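Local structure of transcriptional regulator, MarR family (Bacillus cereus, 4XRF) at residues I4-I7 against Q8-F12; P34-Y37 against I38-L42; I112-Y115 against F116-E120; E125-L128 against R129-K133. The protein probably binds DNA and regulates transcription as a member of the MarR family of winged helix-turn-helix factors. All blocks are in the same frame, centred on the assembly; numbering follows the deposited sequence. Where two conformers were deposited one is given.

Contact 1: I4-I7 against Q8-F12. With ISQ (isoquinoline), chain E; PO4 (phosphate ion), chain C; SO4 (sulfate ion), chain K.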
loop_
_atom_site.group_PDB
_atom_site.type_symbol
_atom_site.label_atom_id
_atom_site.label_comp_id
_atom_site.label_asym_id
_atom_site.label_seq_id
_atom_site.Cartn_x
_atom_site.Cartn_y
_atom_site.Cartn_z
ATOM N N ILE A 4 -12.425 16.878 -9.980
ATOM C CA ILE A 4 -11.421 16.382 -9.025
ATOM C C ILE A 4 -11.866 15.117 -8.276
ATOM O O ILE A 4 -11.113 14.149 -8.193
ATOM C CB ILE A 4 -10.953 17.479 -8.035
ATOM C CG1 ILE A 4 -10.108 18.532 -8.757
ATOM C CG2 ILE A 4 -10.086 16.907 -6.920
ATOM C CD1 ILE A 4 -9.361 17.970 -9.951
ATOM N N ASP A 5 -13.082 15.128 -7.752
ATOM C CA ASP A 5 -13.578 13.998 -6.974
ATOM C C ASP A 5 -13.815 12.773 -7.872
ATOM O O ASP A 5 -13.543 11.639 -7.472
ATOM C CB ASP A 5 -14.820 14.396 -6.157
ATOM C CG ASP A 5 -14.533 15.553 -5.163
ATOM O OD1 ASP A 5 -13.474 15.561 -4.485
ATOM O OD2 ASP A 5 -15.375 16.469 -5.051
ATOM N N LYS A 6 -14.288 13.000 -9.094
ATOM C CA LYS A 6 -14.438 11.895 -10.027
ATOM C C LYS A 6 -13.084 11.320 -10.446
ATOM O O LYS A 6 -12.888 10.114 -10.392
ATOM C CB LYS A 6 -15.281 12.271 -11.252
ATOM C CG LYS A 6 -15.736 11.034 -12.021
ATOM C CD LYS A 6 -16.882 11.319 -12.986
ATOM C CE LYS A 6 -17.437 9.997 -13.504
ATOM N NZ LYS A 6 -18.823 10.069 -14.073
ATOM N N ILE A 7 -12.146 12.183 -10.824
ATOM C CA ILE A 7 -10.779 11.737 -11.113
ATOM C C ILE A 7 -10.176 10.906 -9.960
ATOM O O ILE A 7 -9.594 9.841 -10.204
ATOM C CB ILE A 7 -9.834 12.915 -11.435
ATOM C CG1 ILE A 7 -10.217 13.569 -12.775
ATOM C CG2 ILE A 7 -8.390 12.425 -11.451
ATOM C CD1 ILE A 7 -9.516 14.900 -13.027
ATOM N N GLN A 8 -10.313 11.381 -8.718
ATOM C CA GLN A 8 -9.771 10.645 -7.575
ATOM C C GLN A 8 -10.477 9.305 -7.387
ATOM O O GLN A 8 -9.837 8.338 -7.012
ATOM C CB GLN A 8 -9.834 11.459 -6.276
ATOM C CG GLN A 8 -8.938 12.682 -6.247
ATOM C CD GLN A 8 -7.583 12.441 -6.884
ATOM O OE1 GLN A 8 -6.756 11.680 -6.371
ATOM N NE2 GLN A 8 -7.340 13.111 -8.003
ATOM N N ALA A 9 -11.785 9.250 -7.653
ATOM C CA ALA A 9 -12.532 8.000 -7.512
ATOM C C ALA A 9 -11.973 6.958 -8.487
ATOM O O ALA A 9 -11.707 5.809 -8.101
ATOM C CB ALA A 9 -14.024 8.211 -7.755
ATOM N N LEU A 10 -11.780 7.380 -9.738
ATOM C CA LEU A 10 -11.251 6.509 -10.799
ATOM C C LEU A 10 -9.787 6.121 -10.559
ATOM O O LEU A 10 -9.424 4.948 -10.742
ATOM C CB LEU A 10 -11.395 7.202 -12.151
ATOM C CG LEU A 10 -12.816 7.264 -12.709
ATOM C CD1 LEU A 10 -12.906 8.363 -13.741
ATOM C CD2 LEU A 10 -13.188 5.940 -13.334
ATOM N N ALA A 11 -8.969 7.102 -10.161
ATOM C CA ALA A 11 -7.543 6.890 -9.830
ATOM C C ALA A 11 -7.383 5.872 -8.702
ATOM O O ALA A 11 -6.525 4.980 -8.781
ATOM C CB ALA A 11 -6.865 8.206 -9.456
ATOM N N PHE A 12 -8.234 5.979 -7.674
ATOM C CA PHE A 12 -8.248 5.001 -6.583
ATOM C C PHE A 12 -8.520 3.581 -7.095
ATOM O O PHE A 12 -7.791 2.650 -6.732
ATOM C CB PHE A 12 -9.260 5.369 -5.501
ATOM C CG PHE A 12 -9.146 4.525 -4.259
ATOM C CD1 PHE A 12 -8.232 4.851 -3.266
ATOM C CD2 PHE A 12 -9.944 3.405 -4.089
ATOM C CE1 PHE A 12 -8.121 4.077 -2.117
ATOM C CE2 PHE A 12 -9.841 2.627 -2.951
ATOM C CZ PHE A 12 -8.931 2.962 -1.961
HETATM C C1 ISQ E . -4.019 9.676 -8.272
HETATM N N2 ISQ E . -4.872 10.717 -8.391
HETATM C C3 ISQ E . -4.878 11.530 -9.471
HETATM C C4 ISQ E . -3.986 11.355 -10.535
HETATM C C4A ISQ E . -3.078 10.302 -10.481
HETATM C C5 ISQ E . -2.161 10.064 -11.496
HETATM C C6 ISQ E . -1.277 8.987 -11.379
HETATM C C7 ISQ E . -1.290 8.148 -10.261
HETATM C C8 ISQ E . -2.191 8.351 -9.212
HETATM C C8A ISQ E . -3.096 9.411 -9.288
HETATM P P PO4 C . -16.411 16.413 -9.363
HETATM O O1 PO4 C . -17.765 15.854 -9.008
HETATM O O2 PO4 C . -15.568 15.335 -9.989
HETATM O O3 PO4 C . -16.602 17.579 -10.318
HETATM O O4 PO4 C . -15.739 16.881 -8.097
HETATM S S SO4 K . -21.941 12.205 -12.880
HETATM O O1 SO4 K . -22.276 11.599 -14.201
HETATM O O2 SO4 K . -23.099 12.022 -11.965
HETATM O O3 SO4 K . -21.696 13.662 -13.026
HETATM O O4 SO4 K . -20.736 11.490 -12.368
#
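Lys6 and Leu10 lie one turn apart near the start of helix 4-29, and the lysine chain can be followed outward from there. Lys6 CB lies 3.3 Å from O2 of the phosphate ion at the N-terminal end of the helix. Lys6 CG is anti to the backbone N (chi1 -165°) and comes within 4.3 Å of CD1 of Leu10. The extended chain beyond CG carries CD and CE of Lys6 to sulfate O4, with CE at 3.8 Å. Lys6 NZ, the tip, gives a hydrogen bond of 2.9 Å to sulfate O4. NZ also bonds Lys56 O of the second subunit, and that sulfate is shared with Tyr37 and Lys56 of that subunit. The long first helix belongs to the MarR fold, in which the N- and C-terminal helices of two subunits intertwine to make the dimer.

The backbone N of Lys6 donates to phosphate O2 at 2.8 Å, and the backbone N of Asp5 gives a bent bond to phosphate O4. Such an anion probably suits the positive end of the helix dipole. The Asp5 carboxylate turns to the second subunit, with salt bridges to Lys40 and Arg108. Between the two segments the bonds are those of an alpha helix. Leu10 N meets Lys6 O nearly straight, with an N-H...O angle of 167°. Ala11 N bonds Ile7 O at 2.8 Å, and the CB of Ala11 touches isoquinoline N2 at 3.4 Å. Gln8 lines the same isoquinoline pocket, and Phe12 belongs to the lauric acid site.

Contact 2: P34-Y37 against I38-L42. With PO4 (phosphate ion), chain B; SO4 (sulfate ion), chain D.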
loop_
_atom_site.group_PDB
_atom_site.type_symbol
_atom_site.label_atom_id
_atom_site.label_comp_id
_atom_site.label_asym_id
_atom_site.label_seq_id
_atom_site.Cartn_x
_atom_site.Cartn_y
_atom_site.Cartn_z
ATOM N N PRO A 34 10.191 3.461 -11.608
ATOM C CA PRO A 34 11.157 4.517 -11.899
ATOM C C PRO A 34 12.597 4.003 -12.070
ATOM O O PRO A 34 13.350 4.553 -12.902
ATOM C CB PRO A 34 11.050 5.453 -10.675
ATOM C CG PRO A 34 9.645 5.225 -10.178
ATOM C CD PRO A 34 9.469 3.740 -10.348
ATOM N N GLN A 35 12.974 2.975 -11.302
ATOM C CA GLN A 35 14.311 2.364 -11.442
ATOM C C GLN A 35 14.486 1.759 -12.847
ATOM O O GLN A 35 15.540 1.917 -13.484
ATOM C CB GLN A 35 14.539 1.265 -10.396
ATOM C CG GLN A 35 14.726 1.747 -8.954
ATOM C CD GLN A 35 14.962 0.582 -8.002
ATOM O OE1 GLN A 35 14.325 -0.471 -8.123
ATOM N NE2 GLN A 35 15.870 0.751 -7.065
ATOM N N PHE A 36 13.447 1.077 -13.318
ATOM C CA PHE A 36 13.461 0.462 -14.640
ATOM C C PHE A 36 13.626 1.539 -15.712
ATOM O O PHE A 36 14.459 1.399 -16.601
ATOM C CB PHE A 36 12.188 -0.375 -14.887
ATOM C CG PHE A 36 12.103 -0.978 -16.270
ATOM C CD1 PHE A 36 13.182 -1.669 -16.829
ATOM C CD2 PHE A 36 10.914 -0.925 -16.990
ATOM C CE1 PHE A 36 13.093 -2.234 -18.093
ATOM C CE2 PHE A 36 10.811 -1.521 -18.252
ATOM C CZ PHE A 36 11.915 -2.158 -18.809
ATOM N N TYR A 37 12.835 2.606 -15.617
ATOM C CA TYR A 37 12.918 3.695 -16.585
ATOM C C TYR A 37 14.278 4.374 -16.573
ATOM O O TYR A 37 14.815 4.689 -17.625
ATOM C CB TYR A 37 11.811 4.745 -16.419
ATOM C CG TYR A 37 11.691 5.530 -17.694
ATOM C CD1 TYR A 37 11.158 4.939 -18.840
ATOM C CD2 TYR A 37 12.168 6.813 -17.787
ATOM C CE1 TYR A 37 11.091 5.640 -20.040
ATOM C CE2 TYR A 37 12.093 7.516 -18.972
ATOM C CZ TYR A 37 11.555 6.917 -20.090
ATOM O OH TYR A 37 11.483 7.621 -21.271
ATOM N N ILE A 38 14.841 4.591 -15.391
ATOM C CA ILE A 38 16.223 5.064 -15.307
ATOM C C ILE A 38 17.188 4.190 -16.116
ATOM O O ILE A 38 17.953 4.705 -16.937
ATOM C CB ILE A 38 16.698 5.259 -13.849
ATOM C CG1 ILE A 38 16.012 6.505 -13.251
ATOM C CG2 ILE A 38 18.219 5.486 -13.786
ATOM C CD1 ILE A 38 16.037 6.573 -11.730
ATOM N N LEU A 39 17.167 2.883 -15.876
ATOM C CA LEU A 39 18.020 1.961 -16.618
ATOM C C LEU A 39 17.782 2.020 -18.141
ATOM O O LEU A 39 18.744 1.915 -18.912
ATOM C CB LEU A 39 17.850 0.507 -16.119
ATOM C CG LEU A 39 18.231 0.213 -14.654
ATOM C CD1 LEU A 39 18.101 -1.278 -14.368
ATOM C CD2 LEU A 39 19.644 0.686 -14.327
ATOM N N LYS A 40 16.524 2.179 -18.562
ATOM C CA LYS A 40 16.226 2.334 -19.988
ATOM C C LYS A 40 16.846 3.598 -20.575
ATOM O O LYS A 40 17.355 3.560 -21.691
ATOM C CB LYS A 40 14.726 2.341 -20.281
ATOM C CG LYS A 40 14.041 1.018 -20.056
ATOM C CD LYS A 40 12.578 1.080 -20.496
ATOM C CE LYS A 40 12.413 1.023 -22.012
ATOM N NZ LYS A 40 10.961 0.902 -22.379
ATOM N N ILE A 41 16.793 4.711 -19.838
ATOM C CA ILE A 41 17.445 5.956 -20.283
ATOM C C ILE A 41 18.950 5.739 -20.495
ATOM O O ILE A 41 19.499 6.126 -21.525
ATOM C CB ILE A 41 17.213 7.129 -19.304
ATOM C CG1 ILE A 41 15.712 7.432 -19.182
ATOM C CG2 ILE A 41 17.989 8.371 -19.753
ATOM C CD1 ILE A 41 15.388 8.477 -18.130
ATOM N N LEU A 42 19.601 5.106 -19.522
ATOM C CA LEU A 42 21.048 4.867 -19.562
ATOM C C LEU A 42 21.429 3.839 -20.621
ATOM O O LEU A 42 22.526 3.899 -21.172
ATOM C CB LEU A 42 21.561 4.420 -18.188
ATOM C CG LEU A 42 21.373 5.452 -17.078
ATOM C CD1 LEU A 42 21.664 4.827 -15.730
ATOM C CD2 LEU A 42 22.255 6.663 -17.314
HETATM P P PO4 B . 8.758 4.004 -23.101
HETATM O O1 PO4 B . 10.238 4.227 -22.923
HETATM O O2 PO4 B . 7.996 4.864 -22.129
HETATM O O3 PO4 B . 8.385 4.340 -24.535
HETATM O O4 PO4 B . 8.453 2.555 -22.810
HETATM S S SO4 D . 13.581 10.096 -22.580
HETATM O O1 SO4 D . 13.585 11.586 -22.664
HETATM O O2 SO4 D . 14.985 9.622 -22.452
HETATM O O3 SO4 D . 13.010 9.510 -23.819
HETATM O O4 SO4 D . 12.781 9.731 -21.376
#
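Pro34 O accepts the backbone N of Ile38 at 2.9 Å, and the CG1 branch of Ile38 leans back to the same oxygen. Gln35 follows, bonded through its O to Leu39 N. Its side chain points off the helix: OE1 takes the backbone N of Thr32, and NE2 reaches Gln27 O of the third subunit.

Phe36 comes next, with a first torsion (chi1 177°) that sets its ring beside the carbonyl carbon. This brings one face under the aliphatic part of Lys40. CD of Lys40 stands 4.0 Å from the centroid of the Phe36 ring, in a CH-pi contact 23° off the normal and displaced towards the rim. Val101, Ala104 and Met105 of helix 95-106 also touch Phe36. Helix 33-45 is the first helix of the winged helix-turn-helix domain. It packs against helix 50-57 and against helix 61-73, which as in relatives is probably the recognition helix.

Tyr37 closes the segment. Its ring crosses Ile41 at a slant, with CE2 of Tyr37 3.5 Å from CD1 of Ile41. Two anions lie at the ring edge, in its plane. Sulfate O4 accepts a very short bond of 2.5 Å from Tyr37 OH. Phosphate O1 is 3.3 Å from CE1 of Tyr37. The Lys40 chain bends at chi3 (76°) on its way to this phosphate, where Lys40 NZ bonds phosphate O4 at 3.0 Å and O1 weakly. NZ also forms a salt bridge with Asp5 of the second subunit.

Contact 3: I112-Y115 against F116-E120; sequences IAKY and FSHLE
Ile112 and Phe116 lie side by side, one turn apart at the end of helix 110-116, and their side chains point the same way. The CG2 branch of Ile112 touches CD1 of the Phe116 ring at 3.7 Å. Phe116 has CG beside its own backbone N (chi1 -74°), which turns the ring back along the helix. Its CD1 edge therefore faces the carbonyl of Ile112, with Phe116 CD1 3.1 Å from Ile112 O and the oxygen in the ring plane. The same oxygen takes the backbone N of Phe116 in a straight hydrogen bond of 3.1 Å.

From here the chain leaves the helix through a type I beta turn, Phe116 to Leu119. Ser117 N still bonds Ala113 O at 3.0 Å, but at a bent 136°. His118 N reaches Tyr115 O at 3.1 Å from above the carbonyl plane rather than along a lone pair. The backbone bonds thus shift from a step of four residues to three as the helix ends. Leu119 N then closes the turn on Phe116 O. Glu120 stands at the N-cap position of helix 121-139.

Tyr115 and Phe116 also pack on helix 4-29, at Lys17 and Met18. Phe116 further touches a bound isoquinoline and Gln8 of the second subunit. Dispersion holds Phe116 to the Ile112 side chain, while its ring edge against the Ile112 carbonyl is consistent with a weak C-H...O attraction.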
loop_
_atom_site.group_PDB
_atom_site.type_symbol
_atom_site.label_atom_id
_atom_site.label_comp_id
_atom_site.label_asym_id
_atom_site.label_seq_id
_atom_site.Cartn_x
_atom_site.Cartn_y
_atom_site.Cartn_z
ATOM N N ILE A 112 -0.695 -5.087 -17.628
ATOM C CA ILE A 112 -0.471 -3.652 -17.867
ATOM C C ILE A 112 -0.310 -3.367 -19.357
ATOM O O ILE A 112 -0.872 -2.394 -19.864
ATOM C CB ILE A 112 0.716 -3.082 -17.059
ATOM C CG1 ILE A 112 0.390 -3.093 -15.566
ATOM C CG2 ILE A 112 1.018 -1.636 -17.473
ATOM C CD1 ILE A 112 1.593 -2.893 -14.670
ATOM N N ALA A 113 0.425 -4.233 -20.056
ATOM C CA ALA A 113 0.630 -4.093 -21.494
ATOM C C ALA A 113 -0.702 -4.227 -22.227
ATOM O O ALA A 113 -0.980 -3.470 -23.153
ATOM C CB ALA A 113 1.628 -5.129 -21.995
ATOM N N LYS A 114 -1.517 -5.198 -21.807
ATOM C CA LYS A 114 -2.859 -5.401 -22.356
ATOM C C LYS A 114 -3.752 -4.163 -22.230
ATOM O O LYS A 114 -4.405 -3.789 -23.206
ATOM C CB LYS A 114 -3.537 -6.617 -21.709
ATOM C CG LYS A 114 -4.885 -6.987 -22.303
ATOM C CD LYS A 114 -5.357 -8.368 -21.852
ATOM C CE LYS A 114 -4.387 -9.472 -22.265
ATOM N NZ LYS A 114 -5.083 -10.776 -22.490
ATOM N N TYR A 115 -3.786 -3.547 -21.043
ATOM C CA TYR A 115 -4.611 -2.357 -20.810
ATOM C C TYR A 115 -4.183 -1.212 -21.722
ATOM O O TYR A 115 -5.011 -0.590 -22.383
ATOM C CB TYR A 115 -4.539 -1.866 -19.349
ATOM C CG TYR A 115 -4.864 -2.885 -18.262
ATOM C CD1 TYR A 115 -5.838 -3.871 -18.445
ATOM C CD2 TYR A 115 -4.213 -2.819 -17.021
ATOM C CE1 TYR A 115 -6.130 -4.789 -17.441
ATOM C CE2 TYR A 115 -4.499 -3.723 -16.012
ATOM C CZ TYR A 115 -5.451 -4.702 -16.221
ATOM O OH TYR A 115 -5.718 -5.594 -15.208
ATOM N N PHE A 116 -2.887 -0.940 -21.759
ATOM C CA PHE A 116 -2.395 0.198 -22.526
ATOM C C PHE A 116 -2.408 0.015 -24.039
ATOM O O PHE A 116 -2.396 0.998 -24.761
ATOM C CB PHE A 116 -1.042 0.636 -22.013
ATOM C CG PHE A 116 -1.119 1.363 -20.707
ATOM C CD1 PHE A 116 -1.122 0.662 -19.503
ATOM C CD2 PHE A 116 -1.213 2.752 -20.670
ATOM C CE1 PHE A 116 -1.194 1.335 -18.288
ATOM C CE2 PHE A 116 -1.288 3.429 -19.453
ATOM C CZ PHE A 116 -1.281 2.720 -18.266
ATOM N N SER A 117 -2.499 -1.231 -24.503
ATOM C CA SER A 117 -2.612 -1.514 -25.921
ATOM C C SER A 117 -4.011 -1.129 -26.420
ATOM O O SER A 117 -4.258 -1.067 -27.624
ATOM C CB SER A 117 -2.311 -2.995 -26.201
ATOM O OG SER A 117 -3.472 -3.813 -26.084
ATOM N N HIS A 118 -4.923 -0.880 -25.480
ATOM C CA HIS A 118 -6.280 -0.450 -25.812
ATOM C C HIS A 118 -6.382 1.079 -25.865
ATOM O O HIS A 118 -7.435 1.632 -26.192
ATOM C CB HIS A 118 -7.297 -1.034 -24.822
ATOM C CG HIS A 118 -7.567 -2.491 -25.015
ATOM N ND1 HIS A 118 -8.545 -2.960 -25.868
ATOM C CD2 HIS A 118 -6.993 -3.584 -24.462
ATOM C CE1 HIS A 118 -8.556 -4.282 -25.834
ATOM N NE2 HIS A 118 -7.624 -4.686 -24.989
ATOM N N LEU A 119 -5.290 1.754 -25.518
ATOM C CA LEU A 119 -5.197 3.197 -25.735
ATOM C C LEU A 119 -4.410 3.451 -27.006
ATOM O O LEU A 119 -3.329 2.877 -27.192
ATOM C CB LEU A 119 -4.508 3.913 -24.563
ATOM C CG LEU A 119 -5.050 3.827 -23.131
ATOM C CD1 LEU A 119 -4.135 4.601 -22.200
ATOM C CD2 LEU A 119 -6.480 4.334 -23.013
ATOM N N GLU A 120 -4.951 4.307 -27.870
ATOM C CA GLU A 120 -4.213 4.874 -29.005
ATOM C C GLU A 120 -2.867 5.435 -28.563
ATOM O O GLU A 120 -2.743 5.918 -27.437
ATOM C CB GLU A 120 -5.002 6.023 -29.609
ATOM C CG GLU A 120 -5.744 5.682 -30.883
ATOM C CD GLU A 120 -6.807 6.712 -31.192
ATOM O OE1 GLU A 120 -6.719 7.828 -30.629
ATOM O OE2 GLU A 120 -7.733 6.401 -31.975
#

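Contact 4: E125-L128 against R129-K133. With ISQ (isoquinoline), chain E.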
loop_
_atom_site.group_PDB
_atom_site.type_symbol
_atom_site.label_atom_id
_atom_site.label_comp_id
_atom_site.label_asym_id
_atom_site.label_seq_id
_atom_site.Cartn_x
_atom_site.Cartn_y
_atom_site.Cartn_z
ATOM N N GLU A 125 0.323 9.402 -25.317
ATOM C CA GLU A 125 1.067 10.670 -25.317
ATOM C C GLU A 125 0.376 11.718 -24.427
ATOM O O GLU A 125 1.046 12.380 -23.635
ATOM C CB GLU A 125 1.292 11.204 -26.748
ATOM C CG GLU A 125 2.195 10.309 -27.597
ATOM C CD GLU A 125 2.328 10.717 -29.068
ATOM O OE1 GLU A 125 1.324 11.124 -29.713
ATOM O OE2 GLU A 125 3.461 10.599 -29.597
ATOM N N ASP A 126 -0.954 11.835 -24.542
ATOM C CA ASP A 126 -1.762 12.747 -23.705
ATOM C C ASP A 126 -1.615 12.446 -22.206
ATOM O O ASP A 126 -1.419 13.350 -21.408
ATOM C CB ASP A 126 -3.258 12.656 -24.050
ATOM C CG ASP A 126 -3.602 13.221 -25.427
ATOM O OD1 ASP A 126 -2.978 14.223 -25.864
ATOM O OD2 ASP A 126 -4.533 12.667 -26.067
ATOM N N LEU A 127 -1.743 11.172 -21.842
ATOM C CA LEU A 127 -1.629 10.741 -20.455
ATOM C C LEU A 127 -0.224 11.046 -19.939
ATOM O O LEU A 127 -0.048 11.583 -18.837
ATOM C CB LEU A 127 -1.938 9.237 -20.337
ATOM C CG LEU A 127 -2.115 8.620 -18.950
ATOM C CD1 LEU A 127 -3.291 9.245 -18.212
ATOM C CD2 LEU A 127 -2.299 7.107 -19.051
ATOM N N LEU A 128 0.775 10.706 -20.744
ATOM C CA LEU A 128 2.160 10.933 -20.365
ATOM C C LEU A 128 2.422 12.417 -20.097
ATOM O O LEU A 128 3.054 12.751 -19.095
ATOM C CB LEU A 128 3.115 10.384 -21.429
ATOM C CG LEU A 128 4.590 10.757 -21.261
ATOM C CD1 LEU A 128 5.161 10.056 -20.034
ATOM C CD2 LEU A 128 5.393 10.434 -22.511
ATOM N N ARG A 129 1.929 13.303 -20.962
ATOM C CA ARG A 129 2.172 14.755 -20.754
ATOM C C ARG A 129 1.411 15.280 -19.530
ATOM O O ARG A 129 1.924 16.117 -18.802
ATOM C CB ARG A 129 1.851 15.587 -22.006
ATOM C CG ARG A 129 2.975 16.533 -22.430
ATOM C CD ARG A 129 3.227 17.675 -21.427
ATOM N NE ARG A 129 4.406 18.485 -21.750
ATOM C CZ ARG A 129 5.556 18.465 -21.070
ATOM N NH1 ARG A 129 5.708 17.676 -20.014
ATOM N NH2 ARG A 129 6.560 19.246 -21.445
ATOM N N LEU A 130 0.197 14.762 -19.296
ATOM C CA LEU A 130 -0.547 15.103 -18.074
ATOM C C LEU A 130 0.166 14.631 -16.792
ATOM O O LEU A 130 0.194 15.353 -15.790
ATOM C CB LEU A 130 -1.980 14.565 -18.125
ATOM C CG LEU A 130 -2.854 15.220 -19.207
ATOM C CD1 LEU A 130 -4.067 14.354 -19.493
ATOM C CD2 LEU A 130 -3.254 16.650 -18.844
ATOM N N PHE A 131 0.744 13.433 -16.842
ATOM C CA PHE A 131 1.508 12.895 -15.719
ATOM C C PHE A 131 2.804 13.681 -15.489
ATOM O O PHE A 131 3.203 13.909 -14.350
ATOM C CB PHE A 131 1.828 11.409 -15.933
ATOM C CG PHE A 131 0.704 10.481 -15.578
ATOM C CD1 PHE A 131 -0.569 10.960 -15.297
ATOM C CD2 PHE A 131 0.914 9.108 -15.562
ATOM C CE1 PHE A 131 -1.607 10.094 -14.996
ATOM C CE2 PHE A 131 -0.113 8.237 -15.260
ATOM C CZ PHE A 131 -1.378 8.725 -14.970
ATOM N N GLU A 132 3.466 14.070 -16.572
ATOM C CA GLU A 132 4.682 14.872 -16.471
ATOM C C GLU A 132 4.339 16.235 -15.855
ATOM O O GLU A 132 5.066 16.747 -14.999
ATOM C CB GLU A 132 5.349 15.033 -17.844
ATOM C CG GLU A 132 6.036 13.767 -18.345
ATOM C CD GLU A 132 6.507 13.856 -19.794
ATOM O OE1 GLU A 132 6.139 14.812 -20.504
ATOM O OE2 GLU A 132 7.257 12.954 -20.230
ATOM N N LYS A 133 3.205 16.799 -16.261
ATOM C CA LYS A 133 2.774 18.062 -15.677
ATOM C C LYS A 133 2.462 17.881 -14.186
ATOM O O LYS A 133 2.934 18.669 -13.366
ATOM C CB LYS A 133 1.582 18.665 -16.426
ATOM C CG LYS A 133 1.476 20.160 -16.191
ATOM C CD LYS A 133 0.249 20.786 -16.835
ATOM C CE LYS A 133 0.346 22.305 -16.704
ATOM N NZ LYS A 133 -0.976 22.948 -16.924
HETATM C C1 ISQ E . -4.019 9.676 -8.272
HETATM N N2 ISQ E . -4.872 10.717 -8.391
HETATM C C3 ISQ E . -4.878 11.530 -9.471
HETATM C C4 ISQ E . -3.986 11.355 -10.535
HETATM C C4A ISQ E . -3.078 10.302 -10.481
HETATM C C5 ISQ E . -2.161 10.064 -11.496
HETATM C C6 ISQ E . -1.277 8.987 -11.379
HETATM C C7 ISQ E . -1.290 8.148 -10.261
HETATM C C8 ISQ E . -2.191 8.351 -9.212
HETATM C C8A ISQ E . -3.096 9.411 -9.288
#
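Leu127 stands over one face of the Phe131 ring, four residues on. CG of Leu127 is 4.2 Å from the centroid of the Phe131 ring, a CH-pi contact 16° off the normal and shifted to the rim. Leu127 CD1 meets CE1 of Phe131 at 3.7 Å. The leucine side chain leaves CA on the side away from N (chi1 -170°), which lays CG and the CD1 methyl over the ring. Isoquinoline C5 approaches the same CE1 of Phe131 obliquely, at 3.5 Å.

The backbone polar groups pair in alpha-helical fashion. Glu125, Asp126, Leu127 and Leu128 each offer O to the N four residues later. Phe131 N to Leu127 O is 2.8 Å, and Glu132 N to Leu128 O is 2.9 Å. Further along, Glu132 O accepts OG1 of Thr136.

Glu132 is buried, and its carboxylate has two kinds of neighbour. Glu132 OE1 forms a salt bridge of 2.9 Å with NH1 of Arg129. Glu132 OE2 rests against the apolar CD1 of Leu128 at 3.6 Å. A long, weak ion pair also links OE2 to Lys6 of the second subunit. These positive groups would be expected to favour the charged carboxylate. Lys133 NZ is met by Glu123 of the second subunit in a salt bridge, and weakly by His118 O there.

Helix 121-139 lies against the first helix of that subunit, with Leu128 on Leu10 and Phe131 on Ala11. Within its own chain, Arg129 and Glu132 touch Tyr58 in the loop between helices 50-57 and 61-73.

How the contacts relate
Contacts 3 and 4 are the pair that meet within the chain: CE2 of Phe116 touches CD2 of Leu127 at 3.8 Å. Contacts 1 and 4 remain about 8 Å apart at their nearest atoms, yet both reach an isoquinoline, through Gln8 and Ala11 in one and Phe131 in the other. Contact 2 lies about 29 Å from contact 1, centre to centre, in the DNA-binding domain. In the dimer, contact 1 of one subunit meets contact 2 of the other. Asp5 and Lys6 pack there on Phe36 and Tyr37, with shared anions between them. Contact 1 also meets contact 3 of the partner through Gln8, and contact 4 through Leu10 and Ala11, which pack on Leu128 and Phe131.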